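Local coordinates for protein mosquitocidal toxin (Bacillus sphaericus, PDB 2CB4) that probably transfers ADP-ribose from NAD to target proteins, through the catalytic domain of a mosquito-killing toxin that this chain represents, at residues Ser125-Arg130 against Pro176-Ile181; Glu75-Arg80 against Ile151-Ile156. The protein carries 1 engineered substitution. All blocks are in the same frame, centred on the assembly; numbering follows the deposited sequence.

Interaction 1: residues Ser125-Arg130 against Pro176-Ile181. Engineered in segment 176-181: Gln-180 (natural residue Glu).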
ATOM      1  N   SER A 125      21.764  29.044   3.293  1.00 29.43           N
ATOM      2  CA  SER A 125      22.421  30.295   3.638  1.00 30.60           C
ATOM      3  C   SER A 125      23.540  30.170   4.639  1.00 34.39           C
ATOM      4  O   SER A 125      23.567  29.274   5.458  1.00 32.02           O
ATOM      5  CB  SER A 125      21.391  31.282   4.232  1.00 32.54           C
ATOM      6  OG  SER A 125      20.617  31.794   3.172  1.00 51.61           O
ATOM      7  N   THR A 126      24.401  31.167   4.637  1.00 34.03           N
ATOM      8  CA  THR A 126      25.470  31.321   5.637  1.00 33.32           C
ATOM      9  C   THR A 126      25.541  32.852   5.830  1.00 33.03           C
ATOM     10  O   THR A 126      24.994  33.617   5.075  1.00 31.36           O
ATOM     11  CB  THR A 126      26.817  30.701   5.205  1.00 32.88           C
ATOM     12  OG1 THR A 126      27.262  31.398   4.047  1.00 38.29           O
ATOM     13  CG2 THR A 126      26.625  29.159   4.815  1.00 23.24           C
ATOM     14  N   THR A 127      26.181  33.296   6.900  1.00 27.73           N
ATOM     15  CA  THR A 127      26.350  34.701   7.177  1.00 27.31           C
ATOM     16  C   THR A 127      27.854  34.877   7.438  1.00 31.70           C
ATOM     17  O   THR A 127      28.527  33.971   7.903  1.00 29.38           O
ATOM     18  CB  THR A 127      25.450  35.193   8.375  1.00 30.38           C
ATOM     19  OG1 THR A 127      25.566  36.616   8.515  1.00 35.06           O
ATOM     20  CG2 THR A 127      25.852  34.542   9.697  1.00 22.01           C
ATOM     21  N   ARG A 128      28.380  36.049   7.123  1.00 30.64           N
ATOM     22  CA  ARG A 128      29.806  36.301   7.319  1.00 29.74           C
ATOM     23  C   ARG A 128      30.201  36.519   8.750  1.00 31.16           C
ATOM     24  O   ARG A 128      29.481  37.170   9.497  1.00 29.55           O
ATOM     25  CB  ARG A 128      30.246  37.522   6.502  1.00 29.14           C
ATOM     26  CG  ARG A 128      29.862  37.462   5.017  1.00 37.81           C
ATOM     27  CD  ARG A 128      30.440  38.636   4.255  1.00 38.85           C
ATOM     28  NE  ARG A 128      31.893  38.573   4.221  1.00 55.07           N
ATOM     29  CZ  ARG A 128      32.704  39.627   4.167  1.00 71.86           C
ATOM     30  NH1 ARG A 128      32.207  40.851   4.136  1.00 69.04           N
ATOM     31  NH2 ARG A 128      34.021  39.453   4.145  1.00 48.33           N
ATOM     32  N   ALA A 129      31.380  36.002   9.122  1.00 28.19           N
ATOM     33  CA  ALA A 129      31.927  36.252  10.448  1.00 28.18           C
ATOM     34  C   ALA A 129      32.252  37.786  10.448  1.00 34.45           C
ATOM     35  O   ALA A 129      32.599  38.368   9.406  1.00 33.47           O
ATOM     36  CB  ALA A 129      33.183  35.424  10.661  1.00 28.16           C
ATOM     37  N   ARG A 130      32.093  38.441  11.593  1.00 32.75           N
ATOM     38  CA  ARG A 130      32.321  39.876  11.685  1.00 32.70           C
ATOM     39  C   ARG A 130      33.518  40.226  12.541  1.00 37.64           C
ATOM     40  O   ARG A 130      33.748  39.631  13.596  1.00 36.81           O
ATOM     41  CB  ARG A 130      31.095  40.572  12.242  1.00 31.14           C
ATOM     42  CG  ARG A 130      29.912  40.573  11.332  1.00 33.14           C
ATOM     43  CD  ARG A 130      28.750  41.164  12.100  1.00 39.07           C
ATOM     44  NE  ARG A 130      28.767  42.614  12.015  1.00 39.10           N
ATOM     45  CZ  ARG A 130      28.780  43.459  13.045  1.00 46.72           C
ATOM     46  NH1 ARG A 130      28.752  43.057  14.306  1.00 31.46           N
ATOM     47  NH2 ARG A 130      28.786  44.752  12.793  1.00 31.87           N
ATOM     48  N   PRO A 176      19.308  43.227   3.785  1.00 59.09           N
ATOM     49  CA  PRO A 176      20.756  43.426   3.708  1.00 58.45           C
ATOM     50  C   PRO A 176      21.542  43.165   4.981  1.00 64.37           C
ATOM     51  O   PRO A 176      22.707  42.742   4.929  1.00 65.46           O
ATOM     52  CB  PRO A 176      20.906  44.905   3.282  1.00 59.21           C
ATOM     53  CG  PRO A 176      19.539  45.429   3.065  1.00 63.32           C
ATOM     54  CD  PRO A 176      18.540  44.342   3.196  1.00 59.19           C
ATOM     55  N   ASN A 177      20.926  43.438   6.114  1.00 61.01           N
ATOM     56  CA  ASN A 177      21.547  43.281   7.410  1.00 60.70           C
ATOM     57  C   ASN A 177      22.073  41.917   7.771  1.00 63.46           C
ATOM     58  O   ASN A 177      22.800  41.776   8.773  1.00 64.44           O
ATOM     59  CB  ASN A 177      20.543  43.627   8.500  1.00 67.41           C
ATOM     60  CG  ASN A 177      19.900  45.007   8.299  1.00 85.18           C
ATOM     61  OD1 ASN A 177      20.398  45.806   7.512  1.00 75.37           O
ATOM     62  ND2 ASN A 177      18.830  45.279   9.039  1.00 71.01           N
ATOM     63  N   GLU A 178      21.653  40.885   7.035  1.00 56.05           N
ATOM     64  CA  GLU A 178      22.077  39.530   7.341  1.00 53.29           C
ATOM     65  C   GLU A 178      23.450  39.155   6.747  1.00 57.06           C
ATOM     66  O   GLU A 178      24.066  38.117   7.124  1.00 55.82           O
ATOM     67  CB  GLU A 178      21.000  38.521   6.928  1.00 53.10           C
ATOM     68  CG  GLU A 178      21.324  37.085   7.288  1.00 48.84           C
ATOM     69  CD  GLU A 178      20.235  36.150   6.880  1.00 68.79           C
ATOM     70  OE1 GLU A 178      19.379  36.513   6.035  1.00 79.35           O
ATOM     71  OE2 GLU A 178      20.233  35.031   7.396  1.00 53.00           O
ATOM     72  N   ASP A 179      23.912  39.998   5.812  1.00 51.80           N
ATOM     73  CA  ASP A 179      25.183  39.814   5.111  1.00 50.69           C
ATOM     74  C   ASP A 179      25.377  38.367   4.708  1.00 48.16           C
ATOM     75  O   ASP A 179      26.323  37.740   5.181  1.00 46.67           O
ATOM     76  CB  ASP A 179      26.359  40.195   6.000  1.00 53.82           C
ATOM     77  CG  ASP A 179      26.271  41.607   6.521  1.00 84.47           C
ATOM     78  OD1 ASP A 179      25.887  42.520   5.738  1.00 87.49           O
ATOM     79  OD2 ASP A 179      26.603  41.806   7.715  1.00 97.47           O
ATOM     80  N   GLN A 180      24.506  37.852   3.842  1.00 40.46           N
ATOM     81  CA  GLN A 180      24.540  36.445   3.460  1.00 38.20           C
ATOM     82  C   GLN A 180      25.345  36.070   2.303  1.00 39.19           C
ATOM     83  O   GLN A 180      25.366  36.795   1.289  1.00 40.95           O
ATOM     84  CB  GLN A 180      23.172  36.057   2.973  1.00 38.89           C
ATOM     85  CG  GLN A 180      22.237  35.485   3.916  1.00 45.16           C
ATOM     86  CD  GLN A 180      21.051  34.859   3.168  1.00 51.15           C
ATOM     87  OE1 GLN A 180      21.197  33.952   2.297  1.00 32.36           O
ATOM     88  NE2 GLN A 180      19.860  35.342   3.457  1.00 39.29           N
ATOM     89  N   ILE A 181      25.845  34.836   2.355  1.00 30.13           N
ATOM     90  CA  ILE A 181      26.514  34.229   1.238  1.00 27.02           C
ATOM     91  C   ILE A 181      25.673  32.960   1.038  1.00 30.85           C
ATOM     92  O   ILE A 181      25.544  32.178   1.961  1.00 31.84           O
ATOM     93  CB  ILE A 181      27.973  33.914   1.555  1.00 27.90           C
ATOM     94  CG1 ILE A 181      28.660  35.113   2.210  1.00 26.59           C
ATOM     95  CG2 ILE A 181      28.611  33.247   0.332  1.00 24.72           C
ATOM     96  CD1 ILE A 181      28.666  36.510   1.259  1.00 22.96           C
TER
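Ser-125, Thr-126 and Thr-127 form a Ser-Thr-Thr strand segment that meets Glu-178 to Ile-181 at the start of strand 180-184. Thr-126 and Ile-181 are an antiparallel hydrogen-bonded pair. Ile-181 N donates to Thr-126 O at 3.1 Å. The return bond, from Thr-126 N to Ile-181 O, is weak. Thr-126 OG1 also donates to Ile-181 O, at 2.8 Å. With chi1 at 63°, OG1 sits between the backbone N and the carbonyl carbon. This carbonyl therefore takes both a backbone and a hydroxyl donor from one residue.

Gln-180 is an engineered residue; the natural one is Glu. The natural Glu, with Glu-178, would probably complete the Glu-X-Glu motif of the Arg-Ser-Glu class of ADP-ribosyltransferases, and Ser-125 is consistent with the class serine. Ser-125 OG donates to Gln-180 OE1, although the 2.4 Å length is too short to be trusted. It also bonds to Tyr-114. Gln-180 NE2 turns to Glu-178 OE1 at 2.9 Å and meets it from above the carboxylate plane.

The turn before the strand is held through its carbonyl oxygens. Thr-127 OG1, anti to its own N (chi1 -174°), donates to Glu-178 O. Arg-128 N reaches Asp-179 O at 3.3 Å. The CG of Arg-128 rests on Ile-181 CG1 at 3.9 Å, and its guanidinium continues to Glu-75 O.

Interaction 2: residues Glu75-Arg80 against Ile151-Ile156; sequences EHRLLR and IYRYEI
This is a buried antiparallel strand pairing, with Leu-78, Leu-79 and Arg-80 lying against Ile-156, Glu-155 and Tyr-154 in the central sheet. Four backbone bonds fix the register. Leu-78 and Ile-156 exchange two, and Arg-80 and Tyr-154 exchange two more. Leu-79 and Glu-155 form the non-hydrogen-bonded pair between them. Leu-79 CA comes 3.1 Å from Tyr-154 O in a CA-H...O contact.

On one face, the CB atoms of Leu-78 and Ile-156 pack at 4.1 Å. Ile-156 CD1 reaches along this face to Arg-80 CB, 3.8 Å away. The Tyr-154 ring turns its edge to Arg-80 O, and its hydroxyl continues to Arg-84 O.

The face of Leu-79 and Glu-155 holds a salt bridge, from Arg-77. Arg-77 NE meets Glu-155 OE2 at 2.8 Å. The bond is nearly straight (173°), lies in the guanidinium plane and uses the anti lone pair. The carboxylate plane stands 89° from that guanidinium. The Arg-77 chain is extended, with CG anti to N (chi1 -173°), and this brings NE across to the acid. Glu-155 OE2 also pairs with Arg-193, and OE1 with Ser-194. Arg-77 is shared with Glu-137.

Arg-153 lies near Arg-77, with their NH2 atoms 3.3 Å apart. Glu-155 probably eases this like-charge approach, and a water accepts from both NH2 atoms, weakly from Arg-153. Leu-79 CD2 sits over one face of the Arg-153 guanidinium, 3.7 Å from NH2.

Arg-80 extends away to Asp-256 and Asp-82. Its place on a central strand is consistent with the conserved arginine of the Arg-Ser-Glu ADP-ribosyltransferase fold.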
ATOM      1  N   GLU A  75      38.416  36.900   6.234  1.00 36.86           N
ATOM      2  CA  GLU A  75      37.592  37.505   5.203  1.00 37.72           C
ATOM      3  C   GLU A  75      36.668  36.522   4.489  1.00 39.64           C
ATOM      4  O   GLU A  75      35.633  36.921   3.968  1.00 40.33           O
ATOM      5  CB  GLU A  75      38.533  38.267   4.230  1.00 39.83           C
ATOM      6  CG  GLU A  75      37.847  39.186   3.234  1.00 56.88           C
ATOM      7  CD  GLU A  75      38.647  39.334   1.946  1.00 96.71           C
ATOM      8  OE1 GLU A  75      39.900  39.215   1.986  1.00116.45           O
ATOM      9  OE2 GLU A  75      38.006  39.546   0.889  1.00 85.51           O
ATOM     10  N   HIS A  76      37.028  35.220   4.503  1.00 32.12           N
ATOM     11  CA  HIS A  76      36.228  34.168   3.871  1.00 31.42           C
ATOM     12  C   HIS A  76      35.545  33.209   4.852  1.00 31.29           C
ATOM     13  O   HIS A  76      34.937  32.225   4.445  1.00 29.29           O
ATOM     14  CB  HIS A  76      37.059  33.397   2.820  1.00 32.86           C
ATOM     15  CG  HIS A  76      37.460  34.257   1.671  1.00 37.00           C
ATOM     16  ND1 HIS A  76      38.639  34.978   1.667  1.00 38.65           N
ATOM     17  CD2 HIS A  76      36.794  34.601   0.542  1.00 38.73           C
ATOM     18  CE1 HIS A  76      38.692  35.704   0.564  1.00 37.99           C
ATOM     19  NE2 HIS A  76      37.584  35.499  -0.130  1.00 38.43           N
ATOM     20  N   ARG A  77      35.652  33.531   6.135  1.00 27.20           N
ATOM     21  CA  ARG A  77      35.076  32.751   7.209  1.00 27.08           C
ATOM     22  C   ARG A  77      33.559  32.968   7.268  1.00 32.03           C
ATOM     23  O   ARG A  77      33.063  34.110   7.460  1.00 31.40           O
ATOM     24  CB  ARG A  77      35.711  33.150   8.536  1.00 25.04           C
ATOM     25  CG  ARG A  77      35.288  32.277   9.703  1.00 24.87           C
ATOM     26  CD  ARG A  77      36.197  32.518  10.875  1.00 24.06           C
ATOM     27  NE  ARG A  77      35.818  31.728  12.044  1.00 29.17           N
ATOM     28  CZ  ARG A  77      35.164  32.208  13.094  1.00 42.79           C
ATOM     29  NH1 ARG A  77      34.815  33.487  13.139  1.00 33.53           N
ATOM     30  NH2 ARG A  77      34.869  31.409  14.116  1.00 29.85           N
ATOM     31  N   LEU A  78      32.832  31.870   7.077  1.00 27.39           N
ATOM     32  CA  LEU A  78      31.363  31.898   7.080  1.00 26.18           C
ATOM     33  C   LEU A  78      30.801  31.168   8.306  1.00 28.90           C
ATOM     34  O   LEU A  78      31.450  30.290   8.896  1.00 27.64           O
ATOM     35  CB  LEU A  78      30.809  31.274   5.801  1.00 25.54           C
ATOM     36  CG  LEU A  78      31.298  31.874   4.485  1.00 28.66           C
ATOM     37  CD1 LEU A  78      30.856  30.977   3.326  1.00 27.66           C
ATOM     38  CD2 LEU A  78      30.694  33.279   4.352  1.00 28.18           C
ATOM     39  N   LEU A  79      29.596  31.555   8.686  1.00 25.34           N
ATOM     40  CA  LEU A  79      28.927  30.975   9.840  1.00 24.73           C
ATOM     41  C   LEU A  79      27.513  30.572   9.487  1.00 28.69           C
ATOM     42  O   LEU A  79      26.857  31.193   8.655  1.00 28.35           O
ATOM     43  CB  LEU A  79      28.857  32.003  10.991  1.00 24.32           C
ATOM     44  CG  LEU A  79      30.155  32.658  11.479  1.00 27.63           C
ATOM     45  CD1 LEU A  79      29.774  33.749  12.484  1.00 26.98           C
ATOM     46  CD2 LEU A  79      31.081  31.604  12.119  1.00 25.55           C
ATOM     47  N   ARG A  80      27.031  29.544  10.164  1.00 25.48           N
ATOM     48  CA  ARG A  80      25.653  29.096   9.994  1.00 24.06           C
ATOM     49  C   ARG A  80      25.075  28.635  11.324  1.00 26.97           C
ATOM     50  O   ARG A  80      25.615  27.746  11.969  1.00 26.65           O
ATOM     51  CB  ARG A  80      25.494  27.995   8.941  1.00 19.78           C
ATOM     52  CG  ARG A  80      24.079  27.538   8.903  1.00 20.55           C
ATOM     53  CD  ARG A  80      23.719  26.746   7.682  1.00 25.72           C
ATOM     54  NE  ARG A  80      22.427  26.121   7.904  1.00 23.43           N
ATOM     55  CZ  ARG A  80      21.273  26.511   7.374  1.00 34.51           C
ATOM     56  NH1 ARG A  80      21.213  27.520   6.519  1.00 26.95           N
ATOM     57  NH2 ARG A  80      20.174  25.857   7.688  1.00 24.71           N
ATOM     58  N   ILE A 151      21.469  25.428  20.383  1.00 22.87           N
ATOM     59  CA  ILE A 151      21.698  25.871  19.020  1.00 21.08           C
ATOM     60  C   ILE A 151      23.193  25.749  18.723  1.00 25.92           C
ATOM     61  O   ILE A 151      24.050  25.825  19.631  1.00 24.95           O
ATOM     62  CB  ILE A 151      21.139  27.312  18.769  1.00 22.92           C
ATOM     63  CG1 ILE A 151      21.067  27.597  17.259  1.00 22.34           C
ATOM     64  CG2 ILE A 151      21.964  28.371  19.524  1.00 22.07           C
ATOM     65  CD1 ILE A 151      20.260  28.799  16.901  1.00 15.83           C
ATOM     66  N   TYR A 152      23.504  25.533  17.453  1.00 23.55           N
ATOM     67  CA  TYR A 152      24.890  25.394  17.007  1.00 22.10           C
ATOM     68  C   TYR A 152      25.262  26.532  16.056  1.00 26.39           C
ATOM     69  O   TYR A 152      24.442  26.997  15.271  1.00 24.82           O
ATOM     70  CB  TYR A 152      25.059  24.044  16.275  1.00 21.96           C
ATOM     71  CG  TYR A 152      24.797  22.850  17.183  1.00 22.07           C
ATOM     72  CD1 TYR A 152      25.845  22.255  17.909  1.00 22.49           C
ATOM     73  CD2 TYR A 152      23.491  22.360  17.376  1.00 21.87           C
ATOM     74  CE1 TYR A 152      25.603  21.213  18.778  1.00 21.43           C
ATOM     75  CE2 TYR A 152      23.243  21.312  18.272  1.00 21.79           C
ATOM     76  CZ  TYR A 152      24.306  20.749  18.967  1.00 28.89           C
ATOM     77  OH  TYR A 152      24.107  19.683  19.834  1.00 29.32           O
ATOM     78  N   ARG A 153      26.515  26.967  16.125  1.00 24.42           N
ATOM     79  CA  ARG A 153      27.027  27.977  15.212  1.00 23.29           C
ATOM     80  C   ARG A 153      28.186  27.306  14.478  1.00 26.31           C
ATOM     81  O   ARG A 153      29.274  27.149  15.025  1.00 26.06           O
ATOM     82  CB  ARG A 153      27.526  29.214  15.965  1.00 22.13           C
ATOM     83  CG  ARG A 153      27.655  30.468  15.039  1.00 24.18           C
ATOM     84  CD  ARG A 153      28.395  31.559  15.804  1.00 28.54           C
ATOM     85  NE  ARG A 153      29.809  31.324  15.686  1.00 37.89           N
ATOM     86  CZ  ARG A 153      30.739  32.241  15.852  1.00 47.41           C
ATOM     87  NH1 ARG A 153      30.406  33.471  16.183  1.00 31.55           N
ATOM     88  NH2 ARG A 153      32.007  31.909  15.690  1.00 37.70           N
ATOM     89  N   TYR A 154      27.923  26.867  13.257  1.00 22.01           N
ATOM     90  CA  TYR A 154      28.917  26.190  12.445  1.00 21.52           C
ATOM     91  C   TYR A 154      29.827  27.176  11.735  1.00 25.46           C
ATOM     92  O   TYR A 154      29.360  28.228  11.258  1.00 23.39           O
ATOM     93  CB  TYR A 154      28.233  25.253  11.414  1.00 22.50           C
ATOM     94  CG  TYR A 154      27.558  24.055  12.067  1.00 24.70           C
ATOM     95  CD1 TYR A 154      28.258  22.864  12.257  1.00 26.39           C
ATOM     96  CD2 TYR A 154      26.214  24.124  12.526  1.00 24.95           C
ATOM     97  CE1 TYR A 154      27.667  21.764  12.871  1.00 26.39           C
ATOM     98  CE2 TYR A 154      25.605  23.005  13.148  1.00 24.80           C
ATOM     99  CZ  TYR A 154      26.357  21.846  13.315  1.00 29.48           C
ATOM    100  OH  TYR A 154      25.818  20.768  13.921  1.00 26.70           O
ATOM    101  N   GLU A 155      31.112  26.797  11.651  1.00 22.76           N
ATOM    102  CA  GLU A 155      32.175  27.560  10.991  1.00 22.54           C
ATOM    103  C   GLU A 155      32.508  26.874   9.670  1.00 26.96           C
ATOM    104  O   GLU A 155      32.858  25.694   9.625  1.00 26.60           O
ATOM    105  CB  GLU A 155      33.421  27.633  11.877  1.00 23.58           C
ATOM    106  CG  GLU A 155      34.596  28.359  11.241  1.00 26.59           C
ATOM    107  CD  GLU A 155      35.880  28.107  11.993  1.00 38.14           C
ATOM    108  OE1 GLU A 155      36.145  26.943  12.368  1.00 26.78           O
ATOM    109  OE2 GLU A 155      36.601  29.082  12.272  1.00 34.36           O
ATOM    110  N   ILE A 156      32.384  27.634   8.596  1.00 23.86           N
ATOM    111  CA  ILE A 156      32.573  27.117   7.245  1.00 22.55           C
ATOM    112  C   ILE A 156      33.609  27.900   6.403  1.00 27.12           C
ATOM    113  O   ILE A 156      33.715  29.132   6.506  1.00 26.68           O
ATOM    114  CB  ILE A 156      31.175  27.231   6.517  1.00 24.08           C
ATOM    115  CG1 ILE A 156      30.103  26.454   7.300  1.00 23.55           C
ATOM    116  CG2 ILE A 156      31.250  26.838   5.035  1.00 22.26           C
ATOM    117  CD1 ILE A 156      28.722  27.017   7.184  1.00 21.52           C
TER
HETATM  118  O   HOH W   1      34.368  32.384  16.976  1.00 36.80           O

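Overall arrangement
Interactions 1 and 2 are both buried and share one sheet. Strands 123-131 and 78-82 are neighbours in it, so the order runs 180-184, 123-131, 78-82, 150-156. Leu-79 N probably bonds to Thr-127 O at 2.8 Å, and Ile-181 CG1 packs on Leu-78 CD2. Interaction 2 is a regular strand pair, and all its touching residues are buried. Interaction 1 is a short bridge at a strand start, where threonine hydroxyls add to the backbone bonds and Arg-128 and Asp-179 are partly exposed. Its chemistry is mainly neutral, against the salt bridge of interaction 2. Together they bring the probable Arg, Ser and Glu-X-Glu elements onto neighbouring strands 78-82 and 123-131 and the turn leading into 180-184.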